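Side-chain contacts in ferredoxin-thioredoxin reductase variable chain, chloroplastic (Arabidopsis thaliana, PDB 7C2B), which is probably the variable subunit of the reductase that passes two electrons from reduced ferredoxin to thioredoxins: residues E25-A30 with Y67-K72; K45-H48 with P53-E56. One frame throughout, in Å; residues are numbered along the deposited sequence.

Contact 1 of 2, residues E25-A30 with Y67-K72; sequences EEDEKA and YVVLWK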
ATOM      1  N   GLU B  25      -0.407 -18.233 -16.747  1.00 36.13           N
ATOM      2  CA  GLU B  25       0.853 -18.924 -16.995  1.00 38.75           C
ATOM      3  C   GLU B  25       1.922 -18.476 -16.013  1.00 37.94           C
ATOM      4  O   GLU B  25       2.748 -19.284 -15.577  1.00 35.59           O
ATOM      5  CB  GLU B  25       1.349 -18.692 -18.422  1.00 42.32           C
ATOM      6  CG  GLU B  25       0.449 -19.188 -19.529  1.00 47.53           C
ATOM      7  CD  GLU B  25       1.037 -18.890 -20.900  1.00 54.54           C
ATOM      8  OE1 GLU B  25       0.388 -19.213 -21.921  1.00 57.79           O
ATOM      9  OE2 GLU B  25       2.160 -18.339 -20.955  1.00 59.52           O
ATOM     10  N   GLU B  26       1.944 -17.182 -15.679  1.00 36.09           N
ATOM     11  CA  GLU B  26       2.924 -16.697 -14.714  1.00 37.49           C
ATOM     12  C   GLU B  26       2.762 -17.413 -13.381  1.00 31.22           C
ATOM     13  O   GLU B  26       3.739 -17.893 -12.802  1.00 34.25           O
ATOM     14  CB  GLU B  26       2.794 -15.185 -14.528  1.00 38.47           C
ATOM     15  CG  GLU B  26       3.683 -14.639 -13.414  1.00 42.24           C
ATOM     16  CD  GLU B  26       3.439 -13.164 -13.125  1.00 54.15           C
ATOM     17  OE1 GLU B  26       2.272 -12.720 -13.221  1.00 50.40           O
ATOM     18  OE2 GLU B  26       4.418 -12.453 -12.798  1.00 57.87           O
ATOM     19  N   ASP B  27       1.522 -17.513 -12.895  1.00 32.52           N
ATOM     20  CA  ASP B  27       1.257 -18.219 -11.645  1.00 33.63           C
ATOM     21  C   ASP B  27       1.644 -19.689 -11.748  1.00 36.25           C
ATOM     22  O   ASP B  27       2.212 -20.262 -10.809  1.00 32.25           O
ATOM     23  CB  ASP B  27      -0.220 -18.094 -11.278  1.00 33.18           C
ATOM     24  CG  ASP B  27      -0.598 -16.696 -10.842  1.00 35.97           C
ATOM     25  OD1 ASP B  27       0.284 -15.950 -10.356  1.00 33.77           O
ATOM     26  OD2 ASP B  27      -1.787 -16.348 -10.987  1.00 40.66           O
ATOM     27  N   GLU B  28       1.330 -20.322 -12.878  1.00 32.32           N
ATOM     28  CA  GLU B  28       1.670 -21.728 -13.059  1.00 35.84           C
ATOM     29  C   GLU B  28       3.183 -21.928 -13.059  1.00 34.77           C
ATOM     30  O   GLU B  28       3.705 -22.805 -12.361  1.00 37.08           O
ATOM     31  CB  GLU B  28       1.041 -22.244 -14.358  1.00 38.51           C
ATOM     32  CG  GLU B  28       1.115 -23.748 -14.544  1.00 46.27           C
ATOM     33  CD  GLU B  28       1.464 -24.138 -15.976  1.00 57.75           C
ATOM     34  OE1 GLU B  28       0.546 -24.180 -16.831  1.00 60.25           O
ATOM     35  OE2 GLU B  28       2.663 -24.394 -16.248  1.00 58.22           O
ATOM     36  N   LYS B  29       3.910 -21.103 -13.813  1.00 31.59           N
ATOM     37  CA  LYS B  29       5.361 -21.253 -13.863  1.00 33.47           C
ATOM     38  C   LYS B  29       6.018 -20.854 -12.545  1.00 33.85           C
ATOM     39  O   LYS B  29       7.109 -21.340 -12.231  1.00 31.73           O
ATOM     40  CB  LYS B  29       5.940 -20.436 -15.014  1.00 38.51           C
ATOM     41  CG  LYS B  29       5.710 -21.088 -16.375  1.00 41.25           C
ATOM     42  CD  LYS B  29       5.658 -20.070 -17.501  1.00 47.87           C
ATOM     43  CE  LYS B  29       6.879 -19.158 -17.489  1.00 49.16           C
ATOM     44  NZ  LYS B  29       7.755 -19.402 -18.681  1.00 52.03           N
ATOM     45  N   ALA B  30       5.379 -19.974 -11.770  1.00 30.53           N
ATOM     46  CA  ALA B  30       5.912 -19.646 -10.449  1.00 29.77           C
ATOM     47  C   ALA B  30       5.748 -20.814  -9.486  1.00 30.27           C
ATOM     48  O   ALA B  30       6.676 -21.147  -8.736  1.00 28.40           O
ATOM     49  CB  ALA B  30       5.225 -18.399  -9.899  1.00 27.04           C
ATOM     50  N   TYR B  67       4.792 -20.438  -2.957  1.00 25.25           N
ATOM     51  CA  TYR B  67       4.312 -19.340  -3.780  1.00 26.24           C
ATOM     52  C   TYR B  67       2.825 -19.236  -3.516  1.00 29.52           C
ATOM     53  O   TYR B  67       2.075 -20.167  -3.819  1.00 34.36           O
ATOM     54  CB  TYR B  67       4.579 -19.602  -5.258  1.00 28.33           C
ATOM     55  CG  TYR B  67       4.064 -18.529  -6.178  1.00 28.77           C
ATOM     56  CD1 TYR B  67       4.792 -17.360  -6.379  1.00 24.99           C
ATOM     57  CD2 TYR B  67       2.872 -18.693  -6.872  1.00 28.16           C
ATOM     58  CE1 TYR B  67       4.338 -16.371  -7.246  1.00 28.16           C
ATOM     59  CE2 TYR B  67       2.406 -17.718  -7.740  1.00 31.89           C
ATOM     60  CZ  TYR B  67       3.142 -16.558  -7.926  1.00 31.76           C
ATOM     61  OH  TYR B  67       2.680 -15.590  -8.793  1.00 30.91           O
ATOM     62  N   VAL B  68       2.389 -18.139  -2.924  1.00 28.52           N
ATOM     63  CA  VAL B  68       1.000 -18.047  -2.505  1.00 32.70           C
ATOM     64  C   VAL B  68       0.388 -16.816  -3.151  1.00 34.24           C
ATOM     65  O   VAL B  68       0.715 -15.680  -2.788  1.00 31.91           O
ATOM     66  CB  VAL B  68       0.856 -18.019  -0.979  1.00 37.20           C
ATOM     67  CG1 VAL B  68      -0.612 -17.953  -0.599  1.00 36.17           C
ATOM     68  CG2 VAL B  68       1.486 -19.272  -0.373  1.00 36.06           C
ATOM     69  N   VAL B  69      -0.481 -17.042  -4.134  1.00 28.70           N
ATOM     70  CA  VAL B  69      -1.339 -15.999  -4.672  1.00 31.05           C
ATOM     71  C   VAL B  69      -2.799 -16.394  -4.616  1.00 30.69           C
ATOM     72  O   VAL B  69      -3.654 -15.629  -5.064  1.00 31.65           O
ATOM     73  CB  VAL B  69      -0.939 -15.617  -6.115  1.00 32.60           C
ATOM     74  CG1 VAL B  69       0.485 -15.085  -6.145  1.00 32.01           C
ATOM     75  CG2 VAL B  69      -1.082 -16.822  -7.046  1.00 33.41           C
ATOM     76  N   LEU B  70      -3.104 -17.584  -4.112  1.00 33.93           N
ATOM     77  CA  LEU B  70      -4.468 -18.043  -3.907  1.00 33.53           C
ATOM     78  C   LEU B  70      -4.675 -18.352  -2.435  1.00 35.23           C
ATOM     79  O   LEU B  70      -3.743 -18.752  -1.732  1.00 33.34           O
ATOM     80  CB  LEU B  70      -4.779 -19.311  -4.701  1.00 36.77           C
ATOM     81  CG  LEU B  70      -4.678 -19.343  -6.219  1.00 38.13           C
ATOM     82  CD1 LEU B  70      -5.159 -20.707  -6.690  1.00 42.73           C
ATOM     83  CD2 LEU B  70      -5.503 -18.230  -6.849  1.00 37.35           C
ATOM     84  N   TRP B  71      -5.909 -18.172  -1.975  1.00 34.99           N
ATOM     85  CA  TRP B  71      -6.315 -18.652  -0.662  1.00 35.87           C
ATOM     86  C   TRP B  71      -7.715 -19.224  -0.797  1.00 38.88           C
ATOM     87  O   TRP B  71      -8.639 -18.512  -1.210  1.00 36.78           O
ATOM     88  CB  TRP B  71      -6.275 -17.538   0.391  1.00 33.68           C
ATOM     89  CG  TRP B  71      -6.269 -18.064   1.805  1.00 32.30           C
ATOM     90  CD1 TRP B  71      -5.197 -18.554   2.505  1.00 30.05           C
ATOM     91  CD2 TRP B  71      -7.394 -18.147   2.679  1.00 33.75           C
ATOM     92  NE1 TRP B  71      -5.597 -18.937   3.776  1.00 32.37           N
ATOM     93  CE2 TRP B  71      -6.941 -18.697   3.902  1.00 29.99           C
ATOM     94  CE3 TRP B  71      -8.744 -17.808   2.550  1.00 32.74           C
ATOM     95  CZ2 TRP B  71      -7.791 -18.921   4.978  1.00 38.88           C
ATOM     96  CZ3 TRP B  71      -9.589 -18.031   3.625  1.00 36.96           C
ATOM     97  CH2 TRP B  71      -9.111 -18.582   4.821  1.00 38.84           C
ATOM     98  N   LYS B  72      -7.857 -20.510  -0.459  1.00 39.73           N
ATOM     99  CA  LYS B  72      -9.090 -21.262  -0.701  1.00 39.30           C
ATOM    100  C   LYS B  72      -9.610 -21.017  -2.114  1.00 42.07           C
ATOM    101  O   LYS B  72     -10.807 -20.813  -2.330  1.00 42.30           O
ATOM    102  CB  LYS B  72     -10.165 -20.923   0.330  1.00 38.23           C
ATOM    103  CG  LYS B  72      -9.832 -21.326   1.753  1.00 41.80           C
ATOM    104  CD  LYS B  72     -11.049 -21.145   2.647  1.00 38.20           C
ATOM    105  CE  LYS B  72     -10.766 -21.560   4.076  1.00 43.25           C
ATOM    106  NZ  LYS B  72      -9.475 -22.294   4.191  1.00 42.65           N
TER
HETATM  107  O   HOH W   1       5.245 -13.899  -9.728  1.00 37.29           O
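The ring of Y67 lies flat against one side of helix 25-31, with A30 over its face and D27 at its edge. The methyl of A30 sits almost exactly above the ring centre: CB is 3.4 Å from the centroid of the Y67 ring, 12° off the normal. This is a CH-pi contact, and it is close. The nearest single ring atom is CZ of Y67, also 3.4 Å from CB of A30.

D27 stands one turn earlier on the helix and meets the far end of the same ring. The hydroxyl OH of Y67 donates a hydrogen bond of 2.9 Å to OD1 of D27. That oxygen lies near the ring plane and is approached almost head-on, close to the line of its C-O bond. The carboxylate and ring planes are turned 50° apart. In Y67, CG is anti to the backbone N (chi1 178°), which sends the ring out from its strand end to the helix. A water also reaches the Y67 hydroxyl, donating to OH at 3.2 Å. It makes only a weak link to OE2 of E26, at 3.5 Å.

V69 adds a smaller touch: its CG2 methyl lies 3.7 Å from OD1 of D27, in van der Waals contact with the carboxylate. V69 also touches P81, and F82 meets the ring of Y67. K31, the last residue of the helix, hydrogen-bonds through NZ to the backbone O of Y67.

One tyrosine is thus fixed both by its face and by its hydroxyl. The contact docks the short helix at the start of the modelled chain on the end of strand 61-67 and the turn after it, at the margin of the SH3-like beta domain of the variable chain.

Contact 2 of 2, residues K45-H48 with P53-E56; sequences KVYH and PEVE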
ATOM      1  N   LYS B  45      17.443  -5.425   3.017  1.00 23.91           N
ATOM      2  CA  LYS B  45      17.601  -5.589   4.456  1.00 25.08           C
ATOM      3  C   LYS B  45      16.300  -6.100   5.054  1.00 22.54           C
ATOM      4  O   LYS B  45      15.220  -5.636   4.685  1.00 20.84           O
ATOM      5  CB  LYS B  45      17.980  -4.264   5.127  1.00 28.36           C
ATOM      6  CG  LYS B  45      19.224  -3.578   4.558  1.00 32.40           C
ATOM      7  CD  LYS B  45      19.364  -2.168   5.130  1.00 34.18           C
ATOM      8  CE  LYS B  45      20.761  -1.600   4.936  1.00 37.97           C
ATOM      9  NZ  LYS B  45      20.938  -0.941   3.603  1.00 44.38           N
ATOM     10  N   VAL B  46      16.400  -7.048   5.984  1.00 19.98           N
ATOM     11  CA  VAL B  46      15.215  -7.533   6.682  1.00 20.22           C
ATOM     12  C   VAL B  46      15.447  -7.441   8.186  1.00 23.28           C
ATOM     13  O   VAL B  46      16.583  -7.488   8.675  1.00 21.64           O
ATOM     14  CB  VAL B  46      14.798  -8.972   6.260  1.00 18.76           C
ATOM     15  CG1 VAL B  46      14.356  -8.999   4.774  1.00 21.33           C
ATOM     16  CG2 VAL B  46      15.895  -9.999   6.522  1.00 21.28           C
ATOM     17  N   TYR B  47      14.346  -7.318   8.919  1.00 18.75           N
ATOM     18  CA  TYR B  47      14.383  -6.918  10.314  1.00 20.67           C
ATOM     19  C   TYR B  47      13.696  -7.900  11.249  1.00 22.98           C
ATOM     20  O   TYR B  47      13.684  -7.663  12.459  1.00 20.96           O
ATOM     21  CB  TYR B  47      13.748  -5.525  10.464  1.00 21.39           C
ATOM     22  CG  TYR B  47      14.489  -4.484   9.658  1.00 21.17           C
ATOM     23  CD1 TYR B  47      15.634  -3.877  10.166  1.00 29.30           C
ATOM     24  CD2 TYR B  47      14.072  -4.131   8.384  1.00 21.74           C
ATOM     25  CE1 TYR B  47      16.332  -2.939   9.435  1.00 26.64           C
ATOM     26  CE2 TYR B  47      14.771  -3.193   7.646  1.00 26.61           C
ATOM     27  CZ  TYR B  47      15.906  -2.605   8.184  1.00 30.35           C
ATOM     28  OH  TYR B  47      16.612  -1.675   7.458  1.00 29.53           O
ATOM     29  N   HIS B  48      13.143  -8.997  10.735  1.00 22.31           N
ATOM     30  CA  HIS B  48      12.321  -9.904  11.528  1.00 21.75           C
ATOM     31  C   HIS B  48      13.052 -11.166  11.978  1.00 26.13           C
ATOM     32  O   HIS B  48      12.423 -12.038  12.576  1.00 24.22           O
ATOM     33  CB  HIS B  48      11.080 -10.312  10.728  1.00 23.63           C
ATOM     34  CG  HIS B  48      11.409 -11.085   9.488  1.00 23.81           C
ATOM     35  ND1 HIS B  48      12.244 -10.590   8.507  1.00 21.17           N
ATOM     36  CD2 HIS B  48      11.052 -12.327   9.090  1.00 21.61           C
ATOM     37  CE1 HIS B  48      12.369 -11.488   7.548  1.00 22.39           C
ATOM     38  NE2 HIS B  48      11.663 -12.554   7.880  1.00 22.58           N
ATOM     39  N   PRO B  53      18.950  -8.087  14.604  1.00 30.70           N
ATOM     40  CA  PRO B  53      18.201  -6.870  14.261  1.00 32.72           C
ATOM     41  C   PRO B  53      18.149  -6.550  12.774  1.00 31.59           C
ATOM     42  O   PRO B  53      17.140  -6.004  12.318  1.00 27.64           O
ATOM     43  CB  PRO B  53      18.948  -5.786  15.042  1.00 32.66           C
ATOM     44  CG  PRO B  53      19.450  -6.521  16.257  1.00 37.59           C
ATOM     45  CD  PRO B  53      19.860  -7.875  15.743  1.00 34.91           C
ATOM     46  N   GLU B  54      19.192  -6.858  12.007  1.00 28.80           N
ATOM     47  CA  GLU B  54      19.230  -6.459  10.603  1.00 30.73           C
ATOM     48  C   GLU B  54      20.060  -7.471   9.836  1.00 29.89           C
ATOM     49  O   GLU B  54      21.172  -7.800  10.253  1.00 28.26           O
ATOM     50  CB  GLU B  54      19.814  -5.050  10.435  1.00 28.42           C
ATOM     51  CG  GLU B  54      19.643  -4.476   9.020  1.00 32.68           C
ATOM     52  CD  GLU B  54      20.400  -3.161   8.793  1.00 40.65           C
ATOM     53  OE1 GLU B  54      20.324  -2.260   9.652  1.00 47.31           O
ATOM     54  OE2 GLU B  54      21.067  -3.023   7.744  1.00 48.99           O
ATOM     55  N   VAL B  55      19.506  -7.979   8.739  1.00 24.43           N
ATOM     56  CA  VAL B  55      20.194  -8.934   7.883  1.00 24.12           C
ATOM     57  C   VAL B  55      20.165  -8.399   6.461  1.00 25.20           C
ATOM     58  O   VAL B  55      19.101  -8.025   5.959  1.00 24.76           O
ATOM     59  CB  VAL B  55      19.554 -10.333   7.946  1.00 24.59           C
ATOM     60  CG1 VAL B  55      20.253 -11.288   6.997  1.00 27.99           C
ATOM     61  CG2 VAL B  55      19.600 -10.869   9.360  1.00 28.68           C
ATOM     62  N   GLU B  56      21.329  -8.357   5.819  1.00 25.74           N
ATOM     63  CA  GLU B  56      21.425  -8.017   4.405  1.00 25.08           C
ATOM     64  C   GLU B  56      21.325  -9.305   3.598  1.00 24.13           C
ATOM     65  O   GLU B  56      22.139 -10.219   3.777  1.00 24.36           O
ATOM     66  CB  GLU B  56      22.732  -7.285   4.095  1.00 23.04           C
ATOM     67  CG  GLU B  56      23.006  -7.130   2.578  1.00 25.44           C
ATOM     68  CD  GLU B  56      21.955  -6.301   1.851  1.00 26.22           C
ATOM     69  OE1 GLU B  56      21.802  -5.099   2.168  1.00 28.80           O
ATOM     70  OE2 GLU B  56      21.275  -6.847   0.955  1.00 26.69           O
TER
HETATM   71  O   HOH W   2      20.762  -2.556   1.554  1.00 30.80           O
HETATM   72  O   HOH W   3      14.945  -5.611  13.922  1.00 27.86           O
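Segments 45-48 and 53-56 run antiparallel, with V46 and V55 as a hydrogen-bonded pair and K45 and E56 as the non-hydrogen-bonded pair next to it. N of V46 bonds to O of V55 at 2.9 Å, and N of V55 to O of V46 at 3.0 Å. On the face of V46 and V55, CG2 of V46 packs 3.9 Å from CB of V55.

On the other face, K45 runs past the acid of E54, with CE 3.2 Å from OE2 of E54. This is a contact of the lysine methylenes. The NZ of K45 turns away at chi4 (86°) and gives a 2.6 Å hydrogen bond to a water. That water donates to OE1 of E56, so it bridges the two charged groups. The other oxygen of E56, OE2, takes bonds from N of L44 and N of M58.

Y47 and E54 lie side by side, CE1 of Y47 being 3.7 Å from CG of E54. A second water donates to O of Y47 and O of P53, joining the two segments beyond the paired strand residues. Together these features make a short antiparallel beta hairpin of strands 45-46 and 55-56. Its K45/E56 face carries the charges, and on its V46/V55 face V46 touches T100 of strand 94-102.

How the contacts relate
The two contacts lie on opposite sides of the chain's centre. Their centres are 27 Å apart, and their nearest atoms about 15 Å. Contact 2 is nested in sequence between the segments of contact 1. The chain runs from helix 25-31 through strand 37-40 and the hairpin 45-56 to strand 61-67, whose end reaches the helix. Strands 37-40 and 61-67 are neighbours in the five-stranded antiparallel sheet, which therefore joins the two regions. Contact 1 fixes helix 25-31, while contact 2 closes an excursion between those two strands. Both regions also approach a chain of another protein in the assembly, through V68 and W71 and through Y47 and H48.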